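Local coordinates for uncharacterized protein (Pseudomonas aeruginosa PAO1, PDB 4R1D) that binds the type VI secretion lipase effector Tle4 as its cognate immunity protein, probably protecting the bacterium from its own toxin, at residues D40-L45 against P103-Y108; A22-G27 against F164-T169; I16-D21 against D289-S294; S221-E226 against W243-K248. One frame throughout, in Å; residues are numbered along the deposited sequence.

Contact 1. Residues D40-L45 against P103-Y108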
# COMPACT_ATOMS: atom_id res chain seq x y z
N ASP B 40 23.18 10.53 -16.08
CA ASP B 40 24.58 10.76 -15.72
C ASP B 40 25.56 10.73 -16.87
O ASP B 40 25.53 9.83 -17.71
CB ASP B 40 25.04 9.71 -14.70
CG ASP B 40 24.34 9.84 -13.37
OD1 ASP B 40 23.13 10.15 -13.35
OD2 ASP B 40 25.01 9.63 -12.34
N LYS B 41 26.44 11.72 -16.89
CA LYS B 41 27.67 11.64 -17.67
C LYS B 41 28.64 10.77 -16.88
O LYS B 41 28.48 10.60 -15.67
CB LYS B 41 28.24 13.04 -17.92
CG LYS B 41 27.35 13.93 -18.79
CD LYS B 41 27.82 15.38 -18.79
CE LYS B 41 27.42 16.11 -17.51
NZ LYS B 41 27.88 17.53 -17.50
N PRO B 42 29.66 10.21 -17.55
CA PRO B 42 30.57 9.26 -16.92
C PRO B 42 31.21 9.76 -15.62
O PRO B 42 31.29 8.99 -14.67
CB PRO B 42 31.63 9.03 -17.99
CG PRO B 42 30.92 9.26 -19.27
CD PRO B 42 29.95 10.38 -18.99
N THR B 43 31.65 11.02 -15.58
CA THR B 43 32.25 11.54 -14.35
C THR B 43 31.21 11.64 -13.24
O THR B 43 31.50 11.38 -12.07
CB THR B 43 32.91 12.92 -14.56
OG1 THR B 43 31.90 13.93 -14.75
CG2 THR B 43 33.83 12.89 -15.77
N GLU B 44 29.99 12.01 -13.62
CA GLU B 44 28.88 12.06 -12.67
C GLU B 44 28.55 10.67 -12.12
O GLU B 44 28.32 10.52 -10.92
CB GLU B 44 27.64 12.68 -13.33
CG GLU B 44 27.80 14.14 -13.72
CD GLU B 44 26.61 14.67 -14.49
OE1 GLU B 44 26.10 13.95 -15.38
OE2 GLU B 44 26.17 15.80 -14.21
N LEU B 45 28.54 9.67 -12.99
CA LEU B 45 28.27 8.29 -12.56
C LEU B 45 29.32 7.81 -11.57
O LEU B 45 28.99 7.22 -10.54
CB LEU B 45 28.22 7.33 -13.75
CG LEU B 45 27.90 5.90 -13.29
CD1 LEU B 45 26.44 5.78 -12.85
CD2 LEU B 45 28.23 4.85 -14.35
N PRO B 103 28.09 0.33 -28.18
CA PRO B 103 29.29 1.16 -28.00
C PRO B 103 28.99 2.60 -27.59
O PRO B 103 29.90 3.29 -27.12
CB PRO B 103 29.94 1.13 -29.39
CG PRO B 103 28.81 0.91 -30.32
CD PRO B 103 27.87 -0.02 -29.59
N THR B 104 27.76 3.06 -27.79
CA THR B 104 27.39 4.37 -27.29
C THR B 104 27.07 4.29 -25.81
O THR B 104 26.23 3.51 -25.37
CB THR B 104 26.18 4.98 -28.04
OG1 THR B 104 26.55 5.27 -29.40
CG2 THR B 104 25.75 6.27 -27.38
N TRP B 105 27.75 5.12 -25.03
CA TRP B 105 27.64 5.11 -23.58
C TRP B 105 26.30 5.65 -23.09
O TRP B 105 25.91 6.76 -23.45
CB TRP B 105 28.79 5.95 -23.02
CG TRP B 105 29.06 5.78 -21.57
CD1 TRP B 105 29.93 4.90 -20.99
CD2 TRP B 105 28.48 6.53 -20.50
NE1 TRP B 105 29.93 5.06 -19.63
CE2 TRP B 105 29.04 6.05 -19.30
CE3 TRP B 105 27.54 7.56 -20.44
CZ2 TRP B 105 28.69 6.56 -18.06
CZ3 TRP B 105 27.19 8.07 -19.21
CH2 TRP B 105 27.77 7.57 -18.03
N HIS B 106 25.61 4.85 -22.29
CA HIS B 106 24.47 5.32 -21.50
C HIS B 106 24.56 4.56 -20.19
O HIS B 106 24.99 3.41 -20.17
CB HIS B 106 23.13 4.97 -22.16
CG HIS B 106 22.97 5.53 -23.54
ND1 HIS B 106 22.79 6.88 -23.78
CD2 HIS B 106 22.94 4.93 -24.75
CE1 HIS B 106 22.67 7.08 -25.08
NE2 HIS B 106 22.76 5.91 -25.69
N VAL B 107 24.14 5.20 -19.11
CA VAL B 107 24.26 4.60 -17.79
C VAL B 107 22.92 4.11 -17.25
O VAL B 107 21.89 4.73 -17.47
CB VAL B 107 24.84 5.61 -16.80
CG1 VAL B 107 24.15 5.51 -15.46
CG2 VAL B 107 26.30 5.36 -16.63
N TYR B 108 22.95 2.98 -16.54
CA TYR B 108 21.75 2.41 -15.93
C TYR B 108 22.02 1.95 -14.51
O TYR B 108 23.12 1.49 -14.20
CB TYR B 108 21.24 1.22 -16.75
CG TYR B 108 20.99 1.59 -18.19
CD1 TYR B 108 19.71 1.88 -18.64
CD2 TYR B 108 22.05 1.68 -19.09
CE1 TYR B 108 19.48 2.24 -19.95
CE2 TYR B 108 21.84 2.04 -20.39
CZ TYR B 108 20.56 2.31 -20.82
OH TYR B 108 20.37 2.66 -22.14

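Contact 2. Residues A22-G27 against F164-T169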
# COMPACT_ATOMS: atom_id res chain seq x y z
N ALA B 22 1.44 11.53 -28.30
CA ALA B 22 1.27 10.70 -27.10
C ALA B 22 2.37 11.02 -26.09
O ALA B 22 3.54 11.18 -26.46
CB ALA B 22 1.32 9.22 -27.48
N VAL B 23 1.97 11.13 -24.82
CA VAL B 23 2.91 11.36 -23.73
C VAL B 23 3.16 10.02 -23.05
O VAL B 23 2.23 9.42 -22.50
CB VAL B 23 2.33 12.35 -22.70
CG1 VAL B 23 3.32 12.59 -21.57
CG2 VAL B 23 1.94 13.66 -23.39
N ILE B 24 4.40 9.56 -23.08
CA ILE B 24 4.76 8.18 -22.75
C ILE B 24 5.70 8.10 -21.55
O ILE B 24 6.71 8.80 -21.49
CB ILE B 24 5.46 7.51 -23.96
CG1 ILE B 24 4.56 7.55 -25.19
CG2 ILE B 24 5.87 6.07 -23.64
CD1 ILE B 24 5.30 7.30 -26.50
N ASN B 25 5.35 7.25 -20.59
CA ASN B 25 6.22 6.96 -19.46
C ASN B 25 6.42 5.44 -19.38
O ASN B 25 5.44 4.70 -19.33
CB ASN B 25 5.60 7.47 -18.16
CG ASN B 25 5.72 8.96 -18.01
OD1 ASN B 25 6.74 9.46 -17.56
ND2 ASN B 25 4.68 9.69 -18.42
N ALA B 26 7.67 5.00 -19.38
CA ALA B 26 7.97 3.57 -19.44
C ALA B 26 8.87 3.12 -18.30
O ALA B 26 9.72 3.87 -17.82
CB ALA B 26 8.60 3.21 -20.76
N GLY B 27 8.69 1.86 -17.91
CA GLY B 27 9.56 1.22 -16.95
C GLY B 27 9.89 -0.19 -17.41
O GLY B 27 9.06 -0.85 -18.04
N PHE B 164 7.97 -5.18 -18.79
CA PHE B 164 7.85 -3.73 -18.93
C PHE B 164 6.44 -3.26 -18.63
O PHE B 164 5.49 -4.04 -18.62
CB PHE B 164 8.29 -3.26 -20.33
CG PHE B 164 7.37 -3.67 -21.46
CD1 PHE B 164 6.19 -2.99 -21.70
CD2 PHE B 164 7.71 -4.72 -22.29
CE1 PHE B 164 5.34 -3.37 -22.75
CE2 PHE B 164 6.89 -5.10 -23.35
CZ PHE B 164 5.71 -4.43 -23.58
N GLY B 165 6.32 -1.97 -18.37
CA GLY B 165 5.02 -1.35 -18.29
C GLY B 165 5.16 0.04 -18.86
O GLY B 165 6.10 0.76 -18.52
N VAL B 166 4.22 0.40 -19.73
CA VAL B 166 4.24 1.68 -20.42
C VAL B 166 2.89 2.32 -20.23
O VAL B 166 1.87 1.66 -20.36
CB VAL B 166 4.51 1.50 -21.94
CG1 VAL B 166 4.53 2.86 -22.62
CG2 VAL B 166 5.82 0.77 -22.16
N GLY B 167 2.90 3.60 -19.88
CA GLY B 167 1.68 4.35 -19.68
C GLY B 167 1.64 5.53 -20.63
O GLY B 167 2.66 6.18 -20.85
N VAL B 168 0.47 5.80 -21.19
CA VAL B 168 0.35 6.77 -22.28
C VAL B 168 -0.85 7.66 -22.07
O VAL B 168 -1.95 7.16 -21.80
CB VAL B 168 0.19 6.05 -23.63
CG1 VAL B 168 0.28 7.03 -24.79
CG2 VAL B 168 1.25 4.97 -23.78
N THR B 169 -0.66 8.97 -22.22
CA THR B 169 -1.80 9.88 -22.26
C THR B 169 -1.87 10.61 -23.60
O THR B 169 -0.89 10.65 -24.36
CB THR B 169 -1.82 10.90 -21.08
OG1 THR B 169 -0.71 11.79 -21.18
CG2 THR B 169 -1.78 10.15 -19.73

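Contact 3. Residues I16-D21 against D289-S294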
# COMPACT_ATOMS: atom_id res chain seq x y z
N ILE B 16 4.74 -1.37 -30.87
CA ILE B 16 3.39 -0.85 -30.82
C ILE B 16 3.41 0.54 -31.44
O ILE B 16 4.41 1.25 -31.34
CB ILE B 16 2.86 -0.76 -29.37
CG1 ILE B 16 1.35 -0.51 -29.37
CG2 ILE B 16 3.60 0.33 -28.58
CD1 ILE B 16 0.72 -0.57 -27.96
N ASP B 17 2.32 0.93 -32.10
CA ASP B 17 2.23 2.26 -32.69
C ASP B 17 1.38 3.21 -31.85
O ASP B 17 0.32 2.82 -31.36
CB ASP B 17 1.63 2.18 -34.10
CG ASP B 17 2.41 1.23 -35.02
OD1 ASP B 17 3.57 0.90 -34.73
OD2 ASP B 17 1.84 0.82 -36.05
N LEU B 18 1.85 4.44 -31.66
CA LEU B 18 1.13 5.45 -30.90
C LEU B 18 1.11 6.75 -31.69
O LEU B 18 2.00 6.99 -32.50
CB LEU B 18 1.79 5.67 -29.54
CG LEU B 18 1.82 4.42 -28.66
CD1 LEU B 18 2.73 4.62 -27.44
CD2 LEU B 18 0.40 4.07 -28.24
N PRO B 19 0.10 7.59 -31.44
CA PRO B 19 -0.02 8.91 -32.08
C PRO B 19 1.21 9.76 -31.77
O PRO B 19 1.85 9.55 -30.73
CB PRO B 19 -1.25 9.53 -31.41
CG PRO B 19 -1.96 8.42 -30.72
CD PRO B 19 -0.97 7.34 -30.46
N PRO B 20 1.53 10.72 -32.64
CA PRO B 20 2.78 11.46 -32.45
C PRO B 20 2.80 12.33 -31.19
O PRO B 20 3.88 12.59 -30.66
CB PRO B 20 2.87 12.32 -33.72
CG PRO B 20 1.44 12.52 -34.13
CD PRO B 20 0.75 11.22 -33.78
N ASP B 21 1.64 12.77 -30.72
CA ASP B 21 1.59 13.63 -29.55
C ASP B 21 1.39 12.86 -28.23
O ASP B 21 1.22 13.45 -27.18
CB ASP B 21 0.49 14.69 -29.70
CG ASP B 21 -0.89 14.09 -29.90
OD1 ASP B 21 -0.97 12.96 -30.43
OD2 ASP B 21 -1.90 14.74 -29.53
N ASP B 289 -8.86 0.08 -30.86
CA ASP B 289 -8.55 -0.91 -31.88
C ASP B 289 -7.28 -0.58 -32.65
O ASP B 289 -6.48 -1.46 -32.95
CB ASP B 289 -9.71 -1.06 -32.87
CG ASP B 289 -10.87 -1.84 -32.30
OD1 ASP B 289 -10.63 -2.73 -31.46
OD2 ASP B 289 -12.03 -1.57 -32.69
N THR B 290 -7.11 0.70 -32.97
CA THR B 290 -5.95 1.10 -33.76
C THR B 290 -4.64 0.81 -33.01
O THR B 290 -3.70 0.25 -33.58
CB THR B 290 -6.05 2.58 -34.18
OG1 THR B 290 -7.29 2.78 -34.88
CG2 THR B 290 -4.88 2.98 -35.07
N ILE B 291 -4.60 1.16 -31.73
CA ILE B 291 -3.43 0.85 -30.92
C ILE B 291 -3.21 -0.65 -30.72
O ILE B 291 -2.12 -1.16 -30.94
CB ILE B 291 -3.49 1.54 -29.54
CG1 ILE B 291 -3.37 3.05 -29.69
CG2 ILE B 291 -2.36 1.05 -28.67
CD1 ILE B 291 -3.54 3.80 -28.39
N VAL B 292 -4.25 -1.35 -30.28
CA VAL B 292 -4.10 -2.77 -29.96
C VAL B 292 -3.72 -3.57 -31.20
O VAL B 292 -2.87 -4.44 -31.16
CB VAL B 292 -5.39 -3.32 -29.30
CG1 VAL B 292 -5.39 -4.85 -29.29
CG2 VAL B 292 -5.54 -2.75 -27.88
N ASP B 293 -4.33 -3.24 -32.33
CA ASP B 293 -4.04 -3.97 -33.56
C ASP B 293 -2.62 -3.74 -34.06
O ASP B 293 -2.16 -4.44 -34.97
CB ASP B 293 -5.07 -3.64 -34.64
CG ASP B 293 -6.41 -4.29 -34.40
OD1 ASP B 293 -6.47 -5.36 -33.75
OD2 ASP B 293 -7.43 -3.73 -34.87
N SER B 294 -1.91 -2.78 -33.47
CA SER B 294 -0.52 -2.50 -33.85
C SER B 294 0.50 -3.28 -33.01
O SER B 294 1.70 -3.19 -33.26
CB SER B 294 -0.23 -1.00 -33.78
OG SER B 294 0.08 -0.59 -32.46

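Contact 4. Residues S221-E226 against W243-K248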
# COMPACT_ATOMS: atom_id res chain seq x y z
N SER B 221 -0.61 -13.37 -34.57
CA SER B 221 -0.59 -14.66 -33.89
C SER B 221 -0.72 -14.54 -32.37
O SER B 221 -0.57 -15.53 -31.66
CB SER B 221 0.67 -15.43 -34.26
OG SER B 221 1.82 -14.72 -33.88
N LEU B 222 -1.03 -13.34 -31.87
CA LEU B 222 -1.26 -13.14 -30.44
C LEU B 222 -2.73 -13.42 -30.11
O LEU B 222 -3.62 -12.69 -30.54
CB LEU B 222 -0.93 -11.70 -30.02
CG LEU B 222 0.49 -11.19 -30.27
CD1 LEU B 222 0.60 -9.70 -29.95
CD2 LEU B 222 1.51 -11.98 -29.46
N PRO B 223 -2.98 -14.49 -29.35
CA PRO B 223 -4.34 -14.92 -29.03
C PRO B 223 -4.98 -14.07 -27.93
O PRO B 223 -5.30 -14.60 -26.87
CB PRO B 223 -4.15 -16.36 -28.55
CG PRO B 223 -2.78 -16.40 -28.02
CD PRO B 223 -1.97 -15.44 -28.85
N GLY B 224 -5.19 -12.78 -28.19
CA GLY B 224 -5.75 -11.91 -27.17
C GLY B 224 -7.25 -12.04 -27.00
O GLY B 224 -7.96 -12.43 -27.92
N GLU B 225 -7.74 -11.73 -25.79
CA GLU B 225 -9.17 -11.63 -25.55
C GLU B 225 -9.43 -10.29 -24.87
O GLU B 225 -8.54 -9.75 -24.22
CB GLU B 225 -9.65 -12.80 -24.68
CG GLU B 225 -9.42 -14.15 -25.37
CD GLU B 225 -10.16 -15.30 -24.71
OE1 GLU B 225 -10.42 -15.25 -23.49
OE2 GLU B 225 -10.49 -16.27 -25.44
N GLU B 226 -10.62 -9.74 -25.05
CA GLU B 226 -10.89 -8.40 -24.54
C GLU B 226 -12.25 -8.29 -23.88
O GLU B 226 -13.16 -9.07 -24.16
CB GLU B 226 -10.78 -7.37 -25.66
CG GLU B 226 -11.93 -7.42 -26.64
CD GLU B 226 -11.74 -6.50 -27.82
OE1 GLU B 226 -10.81 -5.66 -27.80
OE2 GLU B 226 -12.52 -6.63 -28.79
N TRP B 243 -7.49 -5.95 -22.38
CA TRP B 243 -7.05 -6.91 -23.40
C TRP B 243 -5.89 -7.70 -22.82
O TRP B 243 -5.01 -7.13 -22.20
CB TRP B 243 -6.59 -6.14 -24.64
CG TRP B 243 -6.15 -6.96 -25.84
CD1 TRP B 243 -6.93 -7.40 -26.87
CD2 TRP B 243 -4.80 -7.39 -26.15
NE1 TRP B 243 -6.17 -8.07 -27.79
CE2 TRP B 243 -4.86 -8.09 -27.37
CE3 TRP B 243 -3.56 -7.25 -25.51
CZ2 TRP B 243 -3.73 -8.65 -27.98
CZ3 TRP B 243 -2.43 -7.82 -26.11
CH2 TRP B 243 -2.52 -8.51 -27.33
N GLU B 244 -5.90 -9.02 -23.02
CA GLU B 244 -4.86 -9.84 -22.46
C GLU B 244 -4.58 -11.08 -23.29
O GLU B 244 -5.48 -11.67 -23.89
CB GLU B 244 -5.23 -10.25 -21.03
CG GLU B 244 -4.12 -11.00 -20.30
CD GLU B 244 -4.41 -11.14 -18.81
OE1 GLU B 244 -5.13 -10.29 -18.26
OE2 GLU B 244 -3.90 -12.11 -18.20
N VAL B 245 -3.29 -11.41 -23.34
CA VAL B 245 -2.82 -12.70 -23.80
C VAL B 245 -2.27 -13.39 -22.56
O VAL B 245 -1.35 -12.87 -21.91
CB VAL B 245 -1.68 -12.53 -24.82
CG1 VAL B 245 -0.99 -13.88 -25.09
CG2 VAL B 245 -2.21 -11.89 -26.10
N GLN B 246 -2.83 -14.54 -22.21
CA GLN B 246 -2.47 -15.20 -20.95
C GLN B 246 -0.97 -15.43 -20.78
O GLN B 246 -0.42 -15.20 -19.69
CB GLN B 246 -3.25 -16.51 -20.77
CG GLN B 246 -3.04 -17.17 -19.40
CD GLN B 246 -4.14 -18.15 -19.04
OE1 GLN B 246 -5.02 -18.44 -19.86
NE2 GLN B 246 -4.10 -18.67 -17.82
N GLY B 247 -0.30 -15.86 -21.84
CA GLY B 247 1.12 -16.13 -21.79
C GLY B 247 1.46 -17.61 -21.69
O GLY B 247 0.61 -18.42 -21.32
N LYS B 248 2.70 -17.95 -22.01
CA LYS B 248 3.21 -19.31 -21.90
C LYS B 248 4.40 -19.27 -20.98
O LYS B 248 5.10 -18.27 -20.91
CB LYS B 248 3.66 -19.83 -23.27
CG LYS B 248 2.64 -19.73 -24.38
CD LYS B 248 1.53 -20.75 -24.21
CE LYS B 248 0.66 -20.81 -25.46
NZ LYS B 248 -0.55 -21.66 -25.25
O HOH W 1 -4.32 -16.03 -24.53

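Contact 1. Residues D40-L45 against P103-Y108
A proline-tryptophan CH-pi stack joins the first turn of helix 42-58 to the residues leading into strand 107-115, with Pro42 laid over one face of the Trp105 indole. Pro42 CG stands 3.6 Å from the centroid of the six-membered ring of Trp105 and only 6° off its normal, almost exactly above the ring centre. CD and CB of the proline spread over the rim, CD coming 3.6 Å from Trp105 CZ3 and CB 3.8 Å from Trp105 CZ2. The indole reaches the helix because Trp105 CG lies anti to the backbone N (chi1 -165°), while the backbone N of Val107 lies over the opposite face, toward its rim.

One turn further along the helix, Leu45 meets Val107 tip to tip in apolar packing; Leu38 of the adjoining strand 33-38 touches both side chains. Lys41 holds the N-cap position. Its backbone N donates an almost straight bond of 2.7 Å to Glu44 OE1, which accepts with its anti lone pair, while its carbonyl O takes the Leu45 N-H in the opening helical turn. Asp40, in the loop before the helix, is salt-bridged to Arg48 of helix 42-58. The whole is a helix N-terminus with Lys41 at the N-cap, its own N-H taken by Glu44, packed by a proline-tryptophan CH-pi contact against the residues leading into the inner strand 107-115.

Contact 2. Residues A22-G27 against F164-T169
Antiparallel beta pairing unites strand 23-30 with strand 162-169, Val23 lying opposite Thr169, Asn25 opposite Gly167 and Gly27 opposite Gly165. The strand segments run 165° apart in direction with axes 4.7 Å from each other. The pairing joins a strand of the N-terminal Tli4 region to one of the C-terminal region. Each of these three hydrogen-bonded pairs closes with two backbone bonds. In the central one, Asn25 N to Gly167 O measures 2.9 Å and Gly167 N to Asn25 O 2.8 Å, both nearly straight.

Ile24-Val168 and Ala26-Val166 are the intervening non-hydrogen-bonded pairs, and their side chains gather on one face. There Ile24 CG2 passes 3.6 Å from Val166 CG1. Both of these branches are anti to their own backbone N, which brings them together diagonally across the pairing instead of straight across it. Ala26 CB meets the other branch, Val166 CG2, at 4.0 Å. Phe11 of strand 7-11 packs on Ile24 and Val166 from the same side, whereas Leu18 of strand 14-18 reaches Ile24 and Val168.

The other face, with Val23, Asn25 and Thr169, is sparser, since Gly27, Gly165 and Gly167 add no side chains to it. Asn25 packs here on Ala66 of the second chain of the complex, presumably Tle4. At the end of the pairing, the Thr169 hydroxyl sits between its backbone N and carbonyl carbon (chi1 66°), a position that leaves Thr169 OG1 3.4 Å from Val23 CB.

Contact 3. Residues I16-D21 against D289-S294
The tight part of this contact is gathered round Ser294, whose hydroxyl is wedged between Ile16 and Asp17 and the C-terminal part of helix 281-292. Asp17 N donates to Ser294 OG over 2.7 Å with an N-H...O angle of 171°, and the hydroxyl in turn donates a hydrogen bond to Ile291 O, also at 2.7 Å. That carbonyl further accepts Ser294 N, so two bonds hold it near the C-terminal end of the helix. With chi1 at 82°, OG lies between the serine's backbone N and carbonyl carbon, within 3.3 Å of Ile16 CG1.

This junction seats the C-terminal helix against strand 14-18, the middle strand of a small antiparallel sheet, between strands 7-11 and 296-297. Ile291 fills the hydrophobic side: its CG2 branch is 3.6 Å from Ile16 CD1, and its CD1 lies 4.0 Å from Leu18 CD2. Phe178 packs on both isoleucines. The Asp17 carboxylate, buried beside Ser294 CB, turns to Thr8, Lys3 and Arg296, which probably stabilise its negative charge.

Looser packing begins beyond Leu18, as the chain draws off through Pro19, whose CD stays 4.8 Å from Ile291 CD1, to the exposed Pro20. On the helix side, exposed Asp293 hydrogen-bonds through OD1 to His217.

Contact 4. Residues S221-E226 against W243-K248
Backbone hydrogen bonds pair Glu225 with Glu244 at the open end of a beta hairpin. Glu225 N to Glu244 O and Glu244 N to Glu225 O both span 3.0 Å, and the former donor is tilted 23° from the carbonyl plane. Two CA-H...O contacts flank them: Gly224 CA to Glu244 O and Trp243 CA to Glu225 O, each 3.3 Å. A water adds one more link, donating to Pro223 O and accepting from Gln246 N.

Apolar packing centres on the Trp243 indole, which extends with CG anti to its backbone N (chi1 -178°) against the backbone of the 221-226 segment. Gly224 CA lies 3.5 Å above the plane of the Trp243 ring, toward the rim, a close approach that the missing side chain permits. Leu222 CD1 and Glu226 CB meet the indole at its edge, the latter 4.0 Å from Trp243 CD1. Val245 divides its branches, CG2 lying 3.7 Å from Gly224 CA and CG1 touching the Pro223 ring.

Polar side-chain ends turn to partners outside the pairing. Trp243 NE1 donates to His217 O. The buried Glu226 carboxylate is gripped by Arg213, His217 and Trp288, while Glu244 is salt-bridged to Arg194.

Gly224 N bonds to Leu222 O at 2.8 Å, closing an inverse gamma turn centred on Pro223. The arrangement is that of an antiparallel hairpin, strands 225-233 and 236-245, entered through this turn.

Contacts 1, 2 and 4 all reach the long succession of antiparallel strands running through the protein; contact 3 packs a small three-stranded sheet and the C-terminal helix beside it. Contact 1 belongs to the N-terminal Tli4 region and contact 4 to the C-terminal one, with centres about 38 Å apart on opposite sides of the chain's centre, whereas contacts 2 and 3 each join both regions. Contact 3 spans the longest stretch of chain, enclosing the other three. It touches contact 2, about 12 Å away between centres, through Leu18 against Ile24 and Val168, and contact 4, about 17 Å away between centres, through Val292 against Trp243. The two regions are thus interlocked, not merely strung together.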